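PDB 2QSI: putative hydrogenase expression/formation protein hupG from Rhodopseudomonas palustris, which is of unknown function but probably helps in the expression or maturation of a hydrogenase. Local coordinates for residues A23-D26 / D27-H31; A116-G119 / A120-E124. All coordinates share one frame; numbering follows the deposited sequence.

Contact 1: residues A23-D26 / D27-H31; sequences ATVD and DFIAH
Phe28 N, Ile29 N and Ala30 N turn back to the carbonyl oxygens of Thr24, Val25 and Asp26, the i to i+4 pattern of the short alpha-helix 25-30, with the Phe28 bond weak and the other two firmer. The helix follows strand 18-20 in this thioredoxin-like fold. Ile29 N reaches Val25 O at 3.0 Å. Ala30 N reaches Asp26 O at the same distance.

Val25 and Ile29 lie one turn apart, side by side and pointing the same way. CG2 of Val25 stands anti to its own nitrogen, with CG1 at chi1 67°, and meets CD1 of Ile29 at 3.8 Å. With chi1 at -63°, CG1 of Ile29 lies beside its own N, 3.4 Å from Val25 O. The extended chi2 then carries CD1 to Val25 CG2. Both side chains are buried, Val25 against Leu81 of helix 78-85 and Ile29 against Phe85 of the same helix. Replacing Ile29 with an alanine would probably leave Val25 CG2 without its neighbour and open a gap beside Phe85. The Phe28 ring packs on Val20 of strand 18-20 and on Val69 and Ala71 of strand 68-73, while its CB rests near Val25 O. Asp26 turns to another partner: its OD1 forms a salt bridge with Arg84, tying this helix to 78-85. One water bridges the backbone. It donates to Ala23 O at 2.8 Å and accepts from Asp27 N at 3.1 Å.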
# COMPACT_ATOMS: atom_id res chain seq x y z
N ALA A 23 8.05 5.99 -13.58
CA ALA A 23 8.56 7.17 -12.87
C ALA A 23 7.50 7.92 -12.07
O ALA A 23 7.83 8.52 -11.04
CB ALA A 23 9.23 8.13 -13.86
N THR A 24 6.26 7.91 -12.54
CA THR A 24 5.18 8.70 -11.94
C THR A 24 4.08 7.92 -11.20
O THR A 24 3.29 8.52 -10.47
CB THR A 24 4.47 9.60 -12.98
OG1 THR A 24 3.72 8.79 -13.91
CG2 THR A 24 5.48 10.44 -13.73
N VAL A 25 4.03 6.60 -11.37
CA VAL A 25 2.96 5.81 -10.73
C VAL A 25 3.03 5.78 -9.18
O VAL A 25 1.99 5.87 -8.52
CB VAL A 25 2.87 4.36 -11.29
CG1 VAL A 25 4.12 3.55 -10.91
CG2 VAL A 25 1.60 3.65 -10.82
N ASP A 26 4.23 5.67 -8.60
CA ASP A 26 4.33 5.53 -7.12
C ASP A 26 3.60 6.65 -6.42
O ASP A 26 2.75 6.40 -5.55
CB ASP A 26 5.78 5.50 -6.63
CG ASP A 26 6.51 4.25 -7.03
OD1 ASP A 26 5.89 3.22 -7.35
OD2 ASP A 26 7.72 4.29 -7.07
N ASP A 27 3.96 7.89 -6.76
CA ASP A 27 3.34 9.04 -6.12
C ASP A 27 1.85 9.14 -6.50
O ASP A 27 1.02 9.54 -5.65
CB ASP A 27 4.08 10.36 -6.43
CG ASP A 27 5.55 10.36 -5.97
OD1 ASP A 27 5.95 9.63 -5.03
OD2 ASP A 27 6.33 11.13 -6.56
N PHE A 28 1.48 8.77 -7.73
CA PHE A 28 0.06 8.79 -8.11
C PHE A 28 -0.79 7.97 -7.13
O PHE A 28 -1.82 8.42 -6.65
CB PHE A 28 -0.16 8.25 -9.54
CG PHE A 28 -1.57 8.31 -9.97
CD1 PHE A 28 -2.14 9.52 -10.31
CD2 PHE A 28 -2.36 7.18 -9.98
CE1 PHE A 28 -3.49 9.60 -10.66
CE2 PHE A 28 -3.73 7.26 -10.33
CZ PHE A 28 -4.28 8.46 -10.65
N ILE A 29 -0.33 6.76 -6.84
CA ILE A 29 -1.07 5.84 -6.02
C ILE A 29 -1.04 6.31 -4.60
O ILE A 29 -2.07 6.40 -3.94
CB ILE A 29 -0.49 4.41 -6.08
CG1 ILE A 29 -0.61 3.87 -7.48
CG2 ILE A 29 -1.25 3.48 -5.10
CD1 ILE A 29 -0.10 2.46 -7.67
N ALA A 30 0.16 6.60 -4.13
CA ALA A 30 0.35 6.77 -2.69
C ALA A 30 -0.48 7.96 -2.17
O ALA A 30 -1.06 7.88 -1.08
CB ALA A 30 1.83 6.91 -2.37
N HIS A 31 -0.60 9.02 -2.99
CA HIS A 31 -1.35 10.24 -2.58
C HIS A 31 -2.73 10.50 -3.25
O HIS A 31 -3.26 11.63 -3.22
CB HIS A 31 -0.43 11.43 -2.74
CG HIS A 31 0.89 11.25 -2.06
ND1 HIS A 31 1.03 11.22 -0.69
CD2 HIS A 31 2.13 11.07 -2.57
CE1 HIS A 31 2.30 11.04 -0.38
NE2 HIS A 31 3.00 10.97 -1.51
O HOH W 1 6.45 8.42 -8.56

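Contact 2: residues A116-G119 / A120-E124; sequences AQIG and AMLAE
Four successive i to i+4 bonds join residues 116-119 to 120-124 in regular alpha-helix, part of the long C-terminal helix 111-126. Ala120 N, Met121 N, Leu122 N and Ala123 N donate in turn to the carbonyls of Ala116, Gln117, Ile118 and Gly119. The straightest is Leu122 N to Ile118 O, 2.9 Å long with an N-H...O angle of 169°. Ala123 N to Gly119 O is equally short at 2.9 Å.

Ile118 and Leu122 form the apolar pair of this contact. They run side by side in the same direction, and CG2 of Ile118 meets CD1 of Leu122 at 4.0 Å. CG of Leu122 also sits 3.5 Å from Ile118 O. Met121, present as selenomethionine, takes a different path. Its CG lies anti to its own carbonyl carbon (chi1 -65°) and approaches Gln117 O at 3.3 Å. Beyond CG the chain is extended, which carries CE back along the helix to 4.2 Å from Gln117 CB. The amide of Gln117 is engaged elsewhere, with NE2 hydrogen-bonded to Ser113 OG.

Ala120 and Ala123 add small side chains, each with CB near a carbonyl oxygen of the preceding turn. CB of Ala120 lies 3.3 Å from Ala116 O. Within the chain, Gln117, Ile118 and Met121 pack on Ile105 of strand 92-106. The second subunit meets the same helix: its Phe64 touches Ile118 and Leu122, and its Val95 touches Met121.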
# COMPACT_ATOMS: atom_id res chain seq x y z
N ALA A 116 -2.05 -1.95 23.56
CA ALA A 116 -3.37 -1.33 23.37
C ALA A 116 -3.46 -0.57 22.03
O ALA A 116 -4.45 -0.70 21.30
CB ALA A 116 -3.73 -0.40 24.55
N GLN A 117 -2.41 0.18 21.70
CA GLN A 117 -2.42 0.98 20.48
C GLN A 117 -2.35 0.10 19.25
O GLN A 117 -3.14 0.25 18.30
CB GLN A 117 -1.38 2.08 20.48
CG GLN A 117 -1.63 3.15 21.54
CD GLN A 117 -0.58 4.24 21.51
OE1 GLN A 117 -0.50 5.02 20.56
NE2 GLN A 117 0.22 4.31 22.57
N ILE A 118 -1.43 -0.87 19.26
CA ILE A 118 -1.36 -1.79 18.12
C ILE A 118 -2.66 -2.55 17.96
O ILE A 118 -3.19 -2.68 16.83
CB ILE A 118 -0.18 -2.74 18.23
CG1 ILE A 118 1.11 -1.91 18.15
CG2 ILE A 118 -0.26 -3.85 17.11
CD1 ILE A 118 2.39 -2.64 18.41
N GLY A 119 -3.18 -3.08 19.07
CA GLY A 119 -4.44 -3.79 19.06
C GLY A 119 -5.57 -2.97 18.46
O GLY A 119 -6.35 -3.47 17.63
N ALA A 120 -5.64 -1.71 18.85
CA ALA A 120 -6.69 -0.82 18.37
C ALA A 120 -6.60 -0.62 16.86
O ALA A 120 -7.62 -0.58 16.17
CB ALA A 120 -6.66 0.54 19.11
N MSE A 121 -5.38 -0.48 16.35
CA MSE A 121 -5.17 -0.25 14.94
C MSE A 121 -5.53 -1.50 14.14
O MSE A 121 -6.14 -1.39 13.09
CB MSE A 121 -3.74 0.18 14.64
CG MSE A 121 -3.37 1.53 15.26
SE MSE A 121 -1.51 2.01 14.91
CE MSE A 121 -1.12 3.17 16.41
N LEU A 122 -5.14 -2.67 14.64
CA LEU A 122 -5.52 -3.93 14.02
C LEU A 122 -7.05 -4.12 14.03
O LEU A 122 -7.62 -4.63 13.05
CB LEU A 122 -4.79 -5.12 14.68
CG LEU A 122 -3.26 -5.21 14.44
CD1 LEU A 122 -2.62 -6.38 15.18
CD2 LEU A 122 -2.82 -5.20 12.95
N ALA A 123 -7.72 -3.69 15.11
CA ALA A 123 -9.19 -3.75 15.17
C ALA A 123 -9.81 -2.89 14.07
O ALA A 123 -10.79 -3.29 13.42
CB ALA A 123 -9.68 -3.33 16.52
N GLU A 124 -9.26 -1.70 13.86
CA GLU A 124 -9.81 -0.82 12.83
C GLU A 124 -9.63 -1.44 11.44
O GLU A 124 -10.54 -1.36 10.60
CB GLU A 124 -9.22 0.59 12.93
CG GLU A 124 -10.07 1.68 12.23
CD GLU A 124 -11.46 1.92 12.87
OE1 GLU A 124 -12.09 0.97 13.39
OE2 GLU A 124 -11.94 3.07 12.83

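Contacts 1 and 2 follow one another along the chain and do not touch. Their centres are 28 Å apart, and their nearest atoms about 17 Å. The centre of contact 1 lies about 9 Å from the centre of the chain, packed on the thioredoxin-like core. The centre of contact 2 lies about 24 Å from that point, on the helix that follows the long strand 92-106. Both reach the second subunit: Ile29 touches its Glu99, and helix 111-126 packs on it too. The dithiothreitol pocket includes Glu78 and Met82 of helix 78-85. Contact 1 packs on that helix, but on residues outside the pocket. None of the pocket residues belongs to either contact.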